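Local coordinates for protein GCN5-related N-acetyltransferase (Streptococcus suis, PDB 3G3S) that probably transfers an acetyl group from acetyl-coenzyme A to an amine, as GCN5-related N-acetyltransferases do, at residues 19-24 / 53-58; 33-36 / 40-43; 75-78 / 82-85. All blocks are in the same frame, centred on the assembly; numbering follows the deposited sequence.

Interaction 1: residues 19-24 / 53-58; sequences TIIWTC and FGFLAG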
loop_
_atom_site.group_PDB
_atom_site.type_symbol
_atom_site.label_atom_id
_atom_site.label_comp_id
_atom_site.label_asym_id
_atom_site.label_seq_id
_atom_site.Cartn_x
_atom_site.Cartn_y
_atom_site.Cartn_z
ATOM N N THR A 19 4.725 7.382 -11.026
ATOM C CA THR A 19 4.293 7.278 -9.634
ATOM C C THR A 19 2.848 7.687 -9.384
ATOM O O THR A 19 2.265 7.246 -8.424
ATOM C CB THR A 19 5.249 7.998 -8.641
ATOM O OG1 THR A 19 4.982 9.395 -8.591
ATOM C CG2 THR A 19 6.749 7.699 -8.991
ATOM N N ILE A 20 2.269 8.512 -10.249
ATOM C CA ILE A 20 0.872 8.925 -10.079
ATOM C C ILE A 20 -0.011 7.708 -10.376
ATOM O O ILE A 20 -1.116 7.574 -9.805
ATOM C CB ILE A 20 0.540 10.118 -10.975
ATOM C CG1 ILE A 20 1.247 11.382 -10.475
ATOM C CG2 ILE A 20 -1.031 10.348 -11.081
ATOM C CD1 ILE A 20 1.391 12.475 -11.504
ATOM N N ILE A 21 0.423 6.841 -11.289
ATOM C CA ILE A 21 -0.329 5.594 -11.480
ATOM C C ILE A 21 -0.220 4.805 -10.165
ATOM O O ILE A 21 -1.178 4.259 -9.650
ATOM C CB ILE A 21 0.156 4.720 -12.668
ATOM C CG1 ILE A 21 0.159 5.483 -13.995
ATOM C CG2 ILE A 21 -0.727 3.417 -12.770
ATOM C CD1 ILE A 21 0.850 4.725 -15.133
ATOM N N TRP A 22 0.980 4.733 -9.599
ATOM C CA TRP A 22 1.129 4.064 -8.305
ATOM C C TRP A 22 0.218 4.682 -7.234
ATOM O O TRP A 22 -0.438 3.959 -6.463
ATOM C CB TRP A 22 2.605 4.092 -7.815
ATOM C CG TRP A 22 3.588 3.574 -8.786
ATOM C CD1 TRP A 22 3.353 2.814 -9.890
ATOM C CD2 TRP A 22 5.021 3.689 -8.686
ATOM N NE1 TRP A 22 4.537 2.503 -10.513
ATOM C CE2 TRP A 22 5.572 3.007 -9.778
ATOM C CE3 TRP A 22 5.867 4.327 -7.795
ATOM C CZ2 TRP A 22 6.938 2.940 -10.008
ATOM C CZ3 TRP A 22 7.227 4.263 -8.017
ATOM C CH2 TRP A 22 7.750 3.570 -9.109
ATOM N N THR A 23 0.159 6.010 -7.174
ATOM C CA THR A 23 -0.721 6.680 -6.243
ATOM C C THR A 23 -2.154 6.166 -6.407
ATOM O O THR A 23 -2.795 5.688 -5.444
ATOM C CB THR A 23 -0.657 8.180 -6.466
ATOM O OG1 THR A 23 0.660 8.630 -6.056
ATOM C CG2 THR A 23 -1.768 8.995 -5.662
ATOM N N CYS A 24 -2.614 6.247 -7.642
ATOM C CA CYS A 24 -3.995 5.833 -7.962
ATOM C C CYS A 24 -4.303 4.358 -7.636
ATOM O O CYS A 24 -5.341 4.067 -7.054
ATOM C CB CYS A 24 -4.312 6.151 -9.397
ATOM S SG CYS A 24 -4.334 7.846 -9.800
ATOM N N PHE A 53 -4.024 14.414 -14.299
ATOM C CA PHE A 53 -3.446 13.428 -15.175
ATOM C C PHE A 53 -4.462 12.332 -15.360
ATOM O O PHE A 53 -5.134 11.918 -14.409
ATOM C CB PHE A 53 -2.190 12.802 -14.598
ATOM C CG PHE A 53 -0.981 13.639 -14.825
ATOM C CD1 PHE A 53 -0.705 14.720 -13.997
ATOM C CD2 PHE A 53 -0.128 13.366 -15.881
ATOM C CE1 PHE A 53 0.413 15.508 -14.226
ATOM C CE2 PHE A 53 1.013 14.168 -16.110
ATOM C CZ PHE A 53 1.272 15.217 -15.295
ATOM N N GLY A 54 -4.473 11.801 -16.567
ATOM C CA GLY A 54 -5.307 10.672 -16.950
ATOM C C GLY A 54 -4.383 9.678 -17.630
ATOM O O GLY A 54 -3.949 9.917 -18.749
ATOM N N PHE A 55 -4.005 8.617 -16.928
ATOM C CA PHE A 55 -3.180 7.564 -17.519
ATOM C C PHE A 55 -4.083 6.485 -18.019
ATOM O O PHE A 55 -4.816 5.875 -17.241
ATOM C CB PHE A 55 -2.211 6.984 -16.517
ATOM C CG PHE A 55 -1.135 7.943 -16.098
ATOM C CD1 PHE A 55 -1.334 8.806 -15.031
ATOM C CD2 PHE A 55 0.060 7.987 -16.792
ATOM C CE1 PHE A 55 -0.324 9.668 -14.635
ATOM C CE2 PHE A 55 1.089 8.868 -16.406
ATOM C CZ PHE A 55 0.892 9.699 -15.344
ATOM N N LEU A 56 -3.968 6.194 -19.307
ATOM C CA LEU A 56 -4.897 5.282 -19.983
ATOM C C LEU A 56 -4.285 3.941 -20.365
ATOM O O LEU A 56 -3.430 3.900 -21.212
ATOM C CB LEU A 56 -5.376 5.996 -21.238
ATOM C CG LEU A 56 -6.137 7.293 -20.923
ATOM C CD1 LEU A 56 -5.917 8.315 -22.090
ATOM C CD2 LEU A 56 -7.586 6.954 -20.599
ATOM N N ALA A 57 -4.770 2.846 -19.786
ATOM C CA ALA A 57 -4.193 1.517 -20.031
ATOM C C ALA A 57 -5.179 0.480 -20.641
ATOM O O ALA A 57 -6.425 0.625 -20.598
ATOM C CB ALA A 57 -3.590 0.995 -18.739
ATOM N N GLY A 58 -4.601 -0.545 -21.264
ATOM C CA GLY A 58 -5.393 -1.618 -21.858
ATOM C C GLY A 58 -5.891 -1.281 -23.261
ATOM O O GLY A 58 -5.258 -0.558 -23.993
#

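Interaction 2: residues 33-36 / 40-43; sequences YVDD and PQSA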
loop_
_atom_site.group_PDB
_atom_site.type_symbol
_atom_site.label_atom_id
_atom_site.label_comp_id
_atom_site.label_asym_id
_atom_site.label_seq_id
_atom_site.Cartn_x
_atom_site.Cartn_y
_atom_site.Cartn_z
ATOM N N TYR A 33 -10.923 4.010 -12.936
ATOM C CA TYR A 33 -12.145 3.750 -13.702
ATOM C C TYR A 33 -11.827 2.693 -14.753
ATOM O O TYR A 33 -10.712 2.611 -15.272
ATOM C CB TYR A 33 -12.597 5.013 -14.382
ATOM C CG TYR A 33 -12.915 6.121 -13.437
ATOM C CD1 TYR A 33 -11.928 6.999 -13.005
ATOM C CD2 TYR A 33 -14.187 6.317 -12.988
ATOM C CE1 TYR A 33 -12.223 8.037 -12.154
ATOM C CE2 TYR A 33 -14.480 7.350 -12.117
ATOM C CZ TYR A 33 -13.489 8.199 -11.711
ATOM O OH TYR A 33 -13.781 9.212 -10.857
ATOM N N VAL A 34 -12.822 1.875 -15.077
ATOM C CA VAL A 34 -12.607 0.808 -16.020
ATOM C C VAL A 34 -13.814 0.706 -16.920
ATOM O O VAL A 34 -14.852 1.319 -16.654
ATOM C CB VAL A 34 -12.312 -0.557 -15.322
ATOM C CG1 VAL A 34 -10.976 -0.503 -14.555
ATOM C CG2 VAL A 34 -13.467 -0.981 -14.386
ATOM N N ASP A 35 -13.633 0.002 -18.022
ATOM C CA ASP A 35 -14.739 -0.217 -18.949
ATOM C C ASP A 35 -15.776 -1.180 -18.350
ATOM O O ASP A 35 -16.970 -0.996 -18.557
ATOM C CB ASP A 35 -14.240 -0.728 -20.307
ATOM C CG ASP A 35 -13.639 -2.117 -20.254
ATOM O OD1 ASP A 35 -12.939 -2.474 -19.275
ATOM O OD2 ASP A 35 -13.808 -2.849 -21.257
ATOM N N ASP A 36 -15.343 -2.167 -17.583
ATOM C CA ASP A 36 -16.255 -3.179 -17.077
ATOM C C ASP A 36 -15.730 -3.691 -15.772
ATOM O O ASP A 36 -14.624 -4.221 -15.716
ATOM C CB ASP A 36 -16.342 -4.309 -18.112
ATOM C CG ASP A 36 -17.387 -5.371 -17.775
ATOM O OD1 ASP A 36 -17.287 -6.052 -16.732
ATOM O OD2 ASP A 36 -18.287 -5.559 -18.617
ATOM N N PRO A 40 -12.650 -6.228 -16.799
ATOM C CA PRO A 40 -11.905 -5.032 -17.171
ATOM C C PRO A 40 -10.864 -5.271 -18.240
ATOM O O PRO A 40 -9.983 -6.115 -18.048
ATOM C CB PRO A 40 -11.201 -4.649 -15.871
ATOM C CG PRO A 40 -11.080 -5.900 -15.121
ATOM C CD PRO A 40 -12.336 -6.651 -15.427
ATOM N N GLN A 41 -10.974 -4.549 -19.359
ATOM C CA GLN A 41 -9.997 -4.620 -20.441
ATOM C C GLN A 41 -9.327 -3.259 -20.709
ATOM O O GLN A 41 -8.345 -3.182 -21.429
ATOM C CB GLN A 41 -10.659 -5.033 -21.741
ATOM C CG GLN A 41 -11.405 -6.349 -21.805
ATOM C CD GLN A 41 -11.967 -6.569 -23.230
ATOM O OE1 GLN A 41 -11.202 -6.673 -24.198
ATOM N NE2 GLN A 41 -13.302 -6.609 -23.359
ATOM N N SER A 42 -9.910 -2.202 -20.164
ATOM C CA SER A 42 -9.486 -0.838 -20.354
ATOM C C SER A 42 -9.574 -0.138 -19.006
ATOM O O SER A 42 -10.492 -0.363 -18.264
ATOM C CB SER A 42 -10.381 -0.157 -21.404
ATOM O OG SER A 42 -10.363 -0.886 -22.637
ATOM N N ALA A 43 -8.593 0.691 -18.678
ATOM C CA ALA A 43 -8.601 1.400 -17.421
ATOM C C ALA A 43 -7.997 2.816 -17.520
ATOM O O ALA A 43 -7.230 3.152 -18.426
ATOM C CB ALA A 43 -7.870 0.572 -16.328
HETATM O O HOH W 1 -12.089 -2.404 -23.593
HETATM O O HOH W 2 -14.676 -5.470 -20.873
#

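Interaction 3: residues 75-78 / 82-85; sequences LVPQ and WSDL. With EDO (1,2-ethanediol), chain H; EDO (1,2-ethanediol), chain G.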
loop_
_atom_site.group_PDB
_atom_site.type_symbol
_atom_site.label_atom_id
_atom_site.label_comp_id
_atom_site.label_asym_id
_atom_site.label_seq_id
_atom_site.Cartn_x
_atom_site.Cartn_y
_atom_site.Cartn_z
ATOM N N LEU A 75 -3.445 13.833 -20.730
ATOM C CA LEU A 75 -3.786 12.464 -21.088
ATOM C C LEU A 75 -2.505 11.729 -21.459
ATOM O O LEU A 75 -1.748 12.199 -22.328
ATOM C CB LEU A 75 -4.690 12.414 -22.311
ATOM C CG LEU A 75 -5.999 13.160 -22.221
ATOM C CD1 LEU A 75 -6.787 12.932 -23.503
ATOM C CD2 LEU A 75 -6.759 12.675 -21.032
ATOM N N VAL A 76 -2.271 10.582 -20.834
ATOM C CA VAL A 76 -1.077 9.813 -21.122
ATOM C C VAL A 76 -1.462 8.407 -21.615
ATOM O O VAL A 76 -1.822 7.557 -20.825
ATOM C CB VAL A 76 -0.127 9.711 -19.918
ATOM C CG1 VAL A 76 1.157 8.953 -20.370
ATOM C CG2 VAL A 76 0.196 11.107 -19.314
ATOM N N PRO A 77 -1.363 8.164 -22.929
ATOM C CA PRO A 77 -1.683 6.859 -23.480
ATOM C C PRO A 77 -0.617 5.800 -23.198
ATOM O O PRO A 77 0.574 6.054 -23.404
ATOM C CB PRO A 77 -1.702 7.107 -24.976
ATOM C CG PRO A 77 -0.853 8.256 -25.215
ATOM C CD PRO A 77 -0.934 9.113 -23.982
ATOM N N GLN A 78 -1.046 4.621 -22.773
ATOM C CA GLN A 78 -0.125 3.539 -22.518
ATOM C C GLN A 78 0.526 3.111 -23.807
ATOM O O GLN A 78 1.692 2.702 -23.827
ATOM C CB GLN A 78 -0.880 2.344 -21.976
ATOM C CG GLN A 78 -0.007 1.110 -21.718
ATOM C CD GLN A 78 -0.793 -0.045 -21.132
ATOM O OE1 GLN A 78 -1.910 -0.394 -21.603
ATOM N NE2 GLN A 78 -0.226 -0.665 -20.111
ATOM N N TRP A 82 -4.175 3.703 -28.077
ATOM C CA TRP A 82 -4.833 4.784 -27.372
ATOM C C TRP A 82 -4.603 6.136 -28.065
ATOM O O TRP A 82 -5.541 6.887 -28.261
ATOM C CB TRP A 82 -4.352 4.861 -25.941
ATOM C CG TRP A 82 -5.046 3.997 -24.955
ATOM C CD1 TRP A 82 -4.595 2.841 -24.419
ATOM C CD2 TRP A 82 -6.323 4.232 -24.379
ATOM N NE1 TRP A 82 -5.462 2.367 -23.510
ATOM C CE2 TRP A 82 -6.569 3.175 -23.486
ATOM C CE3 TRP A 82 -7.299 5.228 -24.544
ATOM C CZ2 TRP A 82 -7.734 3.100 -22.709
ATOM C CZ3 TRP A 82 -8.462 5.151 -23.795
ATOM C CH2 TRP A 82 -8.669 4.093 -22.883
ATOM N N SER A 83 -3.372 6.437 -28.477
ATOM C CA SER A 83 -3.098 7.696 -29.163
ATOM C C SER A 83 -3.943 7.870 -30.419
ATOM O O SER A 83 -4.422 8.960 -30.704
ATOM C CB SER A 83 -1.629 7.783 -29.530
ATOM O OG SER A 83 -0.853 7.757 -28.354
ATOM N N ASP A 84 -4.080 6.784 -31.170
ATOM C CA ASP A 84 -4.823 6.788 -32.402
ATOM C C ASP A 84 -6.277 7.070 -32.111
ATOM O O ASP A 84 -6.932 7.768 -32.880
ATOM C CB ASP A 84 -4.706 5.445 -33.135
ATOM C CG ASP A 84 -3.317 5.187 -33.696
ATOM O OD1 ASP A 84 -2.487 6.100 -33.762
ATOM O OD2 ASP A 84 -3.081 4.052 -34.108
ATOM N N LEU A 85 -6.793 6.540 -31.005
ATOM C CA LEU A 85 -8.193 6.802 -30.660
ATOM C C LEU A 85 -8.384 8.253 -30.249
ATOM O O LEU A 85 -9.341 8.894 -30.644
ATOM C CB LEU A 85 -8.667 5.872 -29.548
ATOM C CG LEU A 85 -10.134 6.059 -29.139
ATOM C CD1 LEU A 85 -11.014 5.763 -30.353
ATOM C CD2 LEU A 85 -10.509 5.199 -27.882
HETATM C C1 EDO H . 2.012 6.020 -26.489
HETATM O O1 EDO H . 2.738 5.127 -25.655
HETATM C C2 EDO H . 2.438 5.761 -27.921
HETATM O O2 EDO H . 3.806 6.161 -28.028
HETATM C C1 EDO G . 4.531 1.644 -21.265
HETATM O O1 EDO G . 3.909 0.708 -20.371
HETATM C C2 EDO G . 4.008 3.044 -21.029
HETATM O O2 EDO G . 4.185 3.813 -22.198
#

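Interaction 1: residues 19-24 / 53-58
Ile20 meets two phenylalanines of the strand 53-58 with two different branches. Its CD1 methyl sits over one face of the Phe53 ring, 4.2 Å from the ring centroid and 21° off the normal, shifted toward the rim on the side of CD1 and CE1; this is a CH-pi contact. Its other branch, CG2, lies anti to the backbone N (chi1 -70° for CG1) and reaches the Phe55 ring obliquely, with CG2 3.7 Å from Phe55 CE1. One isoleucine thus touches both rings, its side chain crossing each at about a right angle. Ile21 continues along the Phe55 ring toward its root: CG1 stands over one face, 3.8 Å from the centroid, and its CD1 methyl reaches Phe55 CD2 at 3.7 Å. The closest pair is Ile21 CG1 to Phe55 CG, at 3.5 Å. No hydrogen bond spans the two segments, and all four touching residues are buried, so the contact is purely apolar. Phe53 and Phe55, two apart on the strand, both direct their rings at the helix. The axes of 19-24 and 53-58 pass 9.5 Å apart, close to perpendicular (85°). Ile20 also touches Tyr47 of strand 42-48 and Tyr178 of strand 170-181, while Val76 of the parallel neighbour 73-77 packs against both phenylalanine side chains.

Interaction 2: residues 33-36 / 40-43
Asp35 turns its carboxylate back onto the returning strand, and OD1 takes two backbone N-H groups at once. Gln41 N donates to Asp35 OD1 from 2.9 Å on the syn side, 16° out of the carboxylate plane, and this bond is fairly straight at 163°. Ser42 N approaches the same oxygen, Asp35 OD1, from above the plane, at 3.2 Å. The rotation about CA-CB that allows this places CG between the backbone N and the carbonyl carbon (chi1 67°), bringing the carboxylate to the start of strand 42-48. The backbone of Asp35 adds a third link, its N donating to Ser42 O at 3.2 Å, so that backbone and side chain of Asp35 both hold the partner segment. The tight part of the contact is apolar and lies next to this: Val34 and Ala43 form an antiparallel non-hydrogen-bonded pair, with Val34 CG1 3.7 Å from Ala43 CB, and Val9 of helix 2-13 packs on both side chains. The looser side is watery. Asp35 OD2 accepts a hydrogen bond from each of two waters; one lies unusually close to Ser42 OG, so that second bond is doubtful, whereas the hydroxyl has a firm partner in Gln59 O. The other water accepts from Gln41 NE2, whose extended side chain is on the solvent side. At the turn, Asp36 OD1 bonds Ser39 N. Tyr33 and Val34 also pack on Gly1 and Met2 of the second subunit. The whole is the closed end of a beta hairpin, strands 31-34 and 42-48, at the margin of the sheet, its loop tied by an aspartate carboxylate.

Interaction 3: residues 75-78 / 82-85
A serine hydroxyl pressed against a proline ring is the unusual feature here: Ser83 OG lies 3.2 Å from Pro77 CG and 3.5 Å from Pro77 CB, a close approach of a polar oxygen to ring carbons. The hydroxyl is not left without a polar partner, because it is hydrogen-bonded to Gln244 OE1 of strand 239-248. Its place comes from a first torsion of -62°, which holds OG anti to the carbonyl carbon of Ser83 and beside its backbone N. Trp82 meets the same proline with its CB rather than with its indole: Trp82 CB is 3.6 Å from Pro77 CB, an apolar contact at the root of the side chain. The ring itself is carried on toward Gln78, where the approach is looser and oblique, Trp82 CD1 lying 4.3 Å from Gln78 N. No hydrogen bond joins the two segments, and the contact rests on packing. Two 1,2-ethanediol molecules, probably from the crystallisation liquor, gather at the end of the strand. One donates from O2 to Gln78 O at 3.2 Å; O1 of the other has Pro77 O and Gln78 O as alternative weak acceptors, and its C1 carbon stands 3.9 Å from Pro77 CG. The extended side chain of Gln78 leads its amide to backbone partners elsewhere, OE1 to Gly58 N and NE2 to Leu12 O. Gln78 and Asn79 link the end of strand 73-77 to helix 80-90, and Asn79 OD1 accepts a hydrogen bond from Trp82 N. The Trp82 side chain is also packed against Leu64 and Leu65 of helix 62-68 and Leu56 of strand 52-58, while strand 239-248 borders Ser83 through Tyr246.

All three contacts belong to one end of the mixed sheet, where strands 31-34, 42-48, 52-58 and 73-77 lie side by side in that order. Interaction 2 falls within the chain span bounded by the segments of interaction 1, and interaction 3 follows both. Strand 52-58 is the common element: its Ala57 N probably bonds Ala43 O toward interaction 2, and its Gly54 O and Gly58 N probably bond Val76 N and Gln78 OE1 toward interaction 3. The centres of interactions 1 and 2 lie about 13 Å apart, and those of interactions 1 and 3 about 12 Å. Interactions 1 and 3 pack helices 19-26 and 80-90 on strands 52-58 and 73-77, while interaction 2 closes the hairpin at the sheet edge.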